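Local coordinates for CaaX farnesyltransferase alpha subunit Ram2 (Aspergillus fumigatus, PDB 4L9P), which forms the alpha subunit of protein farnesyltransferase, which probably attaches a farnesyl group to the cysteine of CaaX-ended proteins, at residues 323-335 / 346-358. The protein carries 1 engineered substitution. Residues are numbered along the deposited sequence; the frame is centred on the assembly and turned at random.
Sequences SAAEAVKMLTLLK and WEYRIRQITASAA
Leu334 lays its CB over one face of the Trp346 indole, 3.6 Å from the centroid of the five-membered ring and 12° off its normal, a CH-pi contact. The Leu334 and Trp346 side chains cross at about a right angle, and CD1 lies above the six-membered ring. Leu331 CD2 comes obliquely to Trp346 CE3 (3.6 Å), and the backbone N of Lys335 lies in a similarly slanting position beside Trp346 CD1. The indole NE1 itself is engaged by the carbonyl of Asp339, in the turn that links the two helices. On the second flat group, the Arg349 guanidinium, Ile353 CD1 lies over the rim of one face; Gln352 occupies the edge, its OE1 accepting from Arg349 NH1, while NH2 pairs with Asp312 and Glu316 of helix 304-317.

These side chains line a helical hairpin, the last two helices of the alpha-helical, TPR-like prenyltransferase alpha subunit. The axes of segments 323-335 and 346-358 run antiparallel at 168° and come within 9.4 Å, and knobs-into-holes packing fills the seam. Leu331 enters between Trp346, Arg349, Ile350 and Ile353, meeting Ile353 tip to tip through the two CD1 atoms at 3.5 Å. Ile350 fits in return among Val328, Leu331, Thr332 and Lys335. Farther along, Ile353 sits among Ala324, Ala327, Val328 and Leu331, with CG2 against Ala324 CB, whose small methyl also meets Ala357 CB.

At the other end, in the conformer of Glu347 described here, Lys335 NZ forms a salt bridge with Glu347 OE2, 3.1 Å away, on the anti side of the carboxylate and tilted out of its plane. A chi1 of 87° sets the lysine CG between the backbone N and the carbonyl carbon, and the extended chain beyond it crosses Glu347 at about a right angle. Arg343 also pairs with OE2, and the two cations may favour the charged carboxylate.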
loop_
_atom_site.group_PDB
_atom_site.type_symbol
_atom_site.label_atom_id
_atom_site.label_comp_id
_atom_site.label_asym_id
_atom_site.label_seq_id
_atom_site.Cartn_x
_atom_site.Cartn_y
_atom_site.Cartn_z
ATOM N N SER A 323 10.742 20.324 32.115
ATOM C CA SER A 323 10.710 19.111 31.300
ATOM C C SER A 323 10.260 19.453 29.880
ATOM O O SER A 323 10.779 18.893 28.922
ATOM C CB SER A 323 9.834 18.026 31.961
ATOM O OG SER A 323 8.490 18.443 32.170
ATOM N N ALA A 324 9.304 20.372 29.753
ATOM C CA ALA A 324 8.858 20.832 28.433
ATOM C C ALA A 324 10.020 21.424 27.621
ATOM O O ALA A 324 10.201 21.098 26.429
ATOM C CB ALA A 324 7.694 21.841 28.556
ATOM N N ALA A 325 10.842 22.254 28.265
ATOM C CA ALA A 325 11.982 22.851 27.573
ATOM C C ALA A 325 12.972 21.773 27.107
ATOM O O ALA A 325 13.584 21.901 26.038
ATOM C CB ALA A 325 12.686 23.906 28.484
ATOM N N GLU A 326 13.206 20.800 27.964
ATOM C CA GLU A 326 14.138 19.721 27.610
ATOM C C GLU A 326 13.601 18.908 26.416
ATOM O O GLU A 326 14.396 18.506 25.572
ATOM C CB GLU A 326 14.412 18.797 28.791
ATOM C CG GLU A 326 15.453 17.726 28.553
ATOM C CD GLU A 326 16.899 18.225 28.436
ATOM O OE1 GLU A 326 17.773 17.431 28.006
ATOM O OE2 GLU A 326 17.174 19.393 28.725
ATOM N N ALA A 327 12.280 18.671 26.362
ATOM C CA ALA A 327 11.674 17.983 25.226
ATOM C C ALA A 327 11.933 18.800 23.976
ATOM O O ALA A 327 12.310 18.221 22.935
ATOM C CB ALA A 327 10.171 17.743 25.421
ATOM N N VAL A 328 11.724 20.122 24.066
ATOM C CA VAL A 328 11.958 20.975 22.924
ATOM C C VAL A 328 13.419 20.947 22.477
ATOM O O VAL A 328 13.753 20.945 21.270
ATOM C CB VAL A 328 11.452 22.405 23.172
ATOM C CG1 VAL A 328 11.871 23.322 22.028
ATOM C CG2 VAL A 328 9.933 22.381 23.325
ATOM N N LYS A 329 14.344 20.915 23.446
ATOM C CA LYS A 329 15.740 20.775 23.074
ATOM C C LYS A 329 16.008 19.467 22.283
ATOM O O LYS A 329 16.796 19.485 21.314
ATOM C CB LYS A 329 16.592 20.761 24.348
ATOM C CG LYS A 329 18.054 20.690 24.074
ATOM C CD LYS A 329 18.838 20.525 25.403
ATOM C CE LYS A 329 20.352 20.370 25.119
ATOM N NZ LYS A 329 21.220 20.227 26.351
ATOM N N MET A 330 15.461 18.332 22.754
ATOM C CA MET A 330 15.669 17.061 22.046
ATOM C C MET A 330 15.131 17.184 20.617
ATOM O O MET A 330 15.799 16.750 19.675
ATOM C CB MET A 330 14.973 15.930 22.795
ATOM C CG MET A 330 15.546 15.620 24.147
ATOM S SD MET A 330 17.302 15.127 24.085
ATOM C CE MET A 330 18.127 16.719 24.513
ATOM N N LEU A 331 13.941 17.800 20.465
ATOM C CA LEU A 331 13.336 17.895 19.140
ATOM C C LEU A 331 14.140 18.826 18.223
ATOM O O LEU A 331 14.189 18.658 17.003
ATOM C CB LEU A 331 11.888 18.331 19.286
ATOM C CG LEU A 331 10.977 17.234 19.891
ATOM C CD1 LEU A 331 9.716 17.893 20.430
ATOM C CD2 LEU A 331 10.521 16.191 18.808
ATOM N N THR A 332 14.755 19.853 18.834
ATOM C CA THR A 332 15.646 20.734 18.107
ATOM C C THR A 332 16.905 19.995 17.609
ATOM O O THR A 332 17.338 20.207 16.459
ATOM C CB THR A 332 15.994 21.936 18.992
ATOM O OG1 THR A 332 14.781 22.637 19.303
ATOM C CG2 THR A 332 16.905 22.856 18.211
ATOM N N LEU A 333 17.472 19.124 18.444
ATOM C CA LEU A 333 18.574 18.304 17.954
ATOM C C LEU A 333 18.156 17.457 16.735
ATOM O O LEU A 333 18.934 17.299 15.806
ATOM C CB LEU A 333 19.116 17.387 19.045
ATOM C CG LEU A 333 19.787 18.137 20.202
ATOM C CD1 LEU A 333 20.160 17.181 21.335
ATOM C CD2 LEU A 333 21.035 18.796 19.688
ATOM N N LEU A 334 16.952 16.877 16.781
ATOM C CA LEU A 334 16.461 16.070 15.660
ATOM C C LEU A 334 16.286 16.946 14.419
ATOM O O LEU A 334 16.721 16.550 13.331
ATOM C CB LEU A 334 15.147 15.403 16.048
ATOM C CG LEU A 334 15.346 14.233 17.023
ATOM C CD1 LEU A 334 14.051 13.842 17.724
ATOM C CD2 LEU A 334 15.920 12.947 16.290
ATOM N N LYS A 335 15.661 18.113 14.559
ATOM C CA LYS A 335 15.356 18.888 13.394
ATOM C C LYS A 335 16.601 19.511 12.770
ATOM O O LYS A 335 16.643 19.698 11.552
ATOM C CB LYS A 335 14.243 19.905 13.709
ATOM C CG LYS A 335 14.664 21.152 14.235
ATOM C CD LYS A 335 13.439 22.094 14.485
ATOM C CE LYS A 335 13.958 23.507 14.679
ATOM N NZ LYS A 335 12.897 24.394 15.043
ATOM N N TRP A 346 8.903 17.240 13.667
ATOM C CA TRP A 346 9.497 17.659 14.961
ATOM C C TRP A 346 8.944 19.043 15.368
ATOM O O TRP A 346 8.669 19.245 16.562
ATOM C CB TRP A 346 11.009 17.771 14.895
ATOM C CG TRP A 346 11.688 16.487 14.352
ATOM C CD1 TRP A 346 12.660 16.455 13.408
ATOM C CD2 TRP A 346 11.478 15.096 14.760
ATOM N NE1 TRP A 346 13.072 15.137 13.158
ATOM C CE2 TRP A 346 12.381 14.293 13.991
ATOM C CE3 TRP A 346 10.624 14.452 15.687
ATOM C CZ2 TRP A 346 12.430 12.896 14.110
ATOM C CZ3 TRP A 346 10.697 13.064 15.812
ATOM C CH2 TRP A 346 11.566 12.304 15.024
ATOM N N GLU A 347 8.741 19.952 14.415
ATOM C CA GLU A 347 8.253 21.286 14.783
ATOM C C GLU A 347 6.789 21.196 15.214
ATOM O O GLU A 347 6.374 21.937 16.099
ATOM C CB GLU A 347 8.475 22.312 13.657
ATOM C CG GLU A 347 9.953 22.638 13.435
ATOM C CD GLU A 347 10.257 23.677 12.336
ATOM O OE1 GLU A 347 9.385 24.002 11.499
ATOM O OE2 GLU A 347 11.412 24.125 12.284
ATOM N N TYR A 348 6.026 20.290 14.596
ATOM C CA TYR A 348 4.626 20.045 15.037
ATOM C C TYR A 348 4.634 19.558 16.512
ATOM O O TYR A 348 3.824 20.024 17.341
ATOM C CB TYR A 348 3.950 19.020 14.122
ATOM C CG TYR A 348 2.619 18.518 14.584
ATOM C CD1 TYR A 348 1.492 19.307 14.434
ATOM C CD2 TYR A 348 2.469 17.224 15.126
ATOM C CE1 TYR A 348 0.232 18.854 14.823
ATOM C CE2 TYR A 348 1.209 16.764 15.530
ATOM C CZ TYR A 348 0.090 17.573 15.360
ATOM O OH TYR A 348 -1.162 17.137 15.761
ATOM N N ARG A 349 5.558 18.651 16.857
ATOM C CA ARG A 349 5.674 18.180 18.238
ATOM C C ARG A 349 6.058 19.333 19.153
ATOM O O ARG A 349 5.486 19.474 20.227
ATOM C CB ARG A 349 6.678 17.039 18.403
ATOM C CG ARG A 349 6.203 15.737 17.716
ATOM C CD ARG A 349 5.060 15.070 18.520
ATOM N NE ARG A 349 5.589 14.581 19.794
ATOM C CZ ARG A 349 5.054 14.809 20.991
ATOM N NH1 ARG A 349 3.951 15.573 21.127
ATOM N NH2 ARG A 349 5.629 14.274 22.078
ATOM N N ILE A 350 7.019 20.162 18.735
ATOM C CA ILE A 350 7.387 21.363 19.540
ATOM C C ILE A 350 6.154 22.251 19.751
ATOM O O ILE A 350 5.929 22.732 20.866
ATOM C CB ILE A 350 8.503 22.168 18.853
ATOM C CG1 ILE A 350 9.810 21.343 18.882
ATOM C CG2 ILE A 350 8.706 23.518 19.569
ATOM C CD1 ILE A 350 10.955 21.877 18.035
ATOM N N ARG A 351 5.335 22.453 18.732
ATOM C CA ARG A 351 4.144 23.301 18.876
ATOM C C ARG A 351 3.165 22.682 19.867
ATOM O O ARG A 351 2.560 23.382 20.666
ATOM C CB ARG A 351 3.442 23.534 17.523
ATOM C CG ARG A 351 4.291 24.333 16.538
ATOM C CD ARG A 351 3.483 24.991 15.393
ATOM N NE ARG A 351 2.731 24.039 14.589
ATOM C CZ ARG A 351 3.232 23.357 13.555
ATOM N NH1 ARG A 351 4.491 23.536 13.230
ATOM N NH2 ARG A 351 2.469 22.497 12.847
ATOM N N GLN A 352 3.021 21.353 19.818
ATOM C CA GLN A 352 2.086 20.665 20.728
ATOM C C GLN A 352 2.570 20.785 22.165
ATOM O O GLN A 352 1.782 21.072 23.063
ATOM C CB GLN A 352 2.013 19.181 20.432
ATOM C CG GLN A 352 1.272 18.791 19.140
ATOM C CD GLN A 352 1.068 17.286 19.047
ATOM O OE1 GLN A 352 2.025 16.514 19.120
ATOM N NE2 GLN A 352 -0.191 16.861 18.882
ATOM N N ILE A 353 3.871 20.600 22.374
ATOM C CA ILE A 353 4.450 20.669 23.711
ATOM C C ILE A 353 4.381 22.103 24.268
ATOM O O ILE A 353 4.068 22.351 25.453
ATOM C CB ILE A 353 5.908 20.189 23.703
ATOM C CG1 ILE A 353 5.944 18.703 23.336
ATOM C CG2 ILE A 353 6.566 20.532 25.088
ATOM C CD1 ILE A 353 7.326 18.155 22.998
ATOM N N THR A 354 4.648 23.068 23.406
ATOM C CA THR A 354 4.581 24.470 23.783
ATOM C C THR A 354 3.122 24.876 24.143
ATOM O O THR A 354 2.897 25.585 25.126
ATOM C CB THR A 354 5.085 25.356 22.619
ATOM O OG1 THR A 354 6.444 25.027 22.320
ATOM C CG2 THR A 354 4.979 26.844 22.991
ATOM N N ALA A 355 2.139 24.384 23.377
ATOM C CA ALA A 355 0.742 24.662 23.693
ATOM C C ALA A 355 0.374 23.997 25.003
ATOM O O ALA A 355 -0.339 24.576 25.830
ATOM C CB ALA A 355 -0.169 24.169 22.580
ATOM N N SER A 356 0.812 22.753 25.179
ATOM C CA SER A 356 0.475 22.022 26.397
ATOM C C SER A 356 1.040 22.730 27.632
ATOM O O SER A 356 0.364 22.849 28.669
ATOM C CB SER A 356 0.959 20.569 26.315
ATOM O OG SER A 356 0.835 19.970 27.596
ATOM N N ALA A 357 2.295 23.170 27.516
ATOM C CA ALA A 357 2.993 23.881 28.595
ATOM C C ALA A 357 2.336 25.219 28.881
ATOM O O ALA A 357 2.249 25.639 30.048
ATOM C CB ALA A 357 4.483 24.059 28.245
ATOM N N ALA A 358 1.860 25.877 27.828
ATOM C CA ALA A 358 1.147 27.145 27.984
ATOM C C ALA A 358 -0.160 26.862 28.717
ATOM O O ALA A 358 -0.581 27.623 29.600
ATOM C CB ALA A 358 0.877 27.764 26.617
#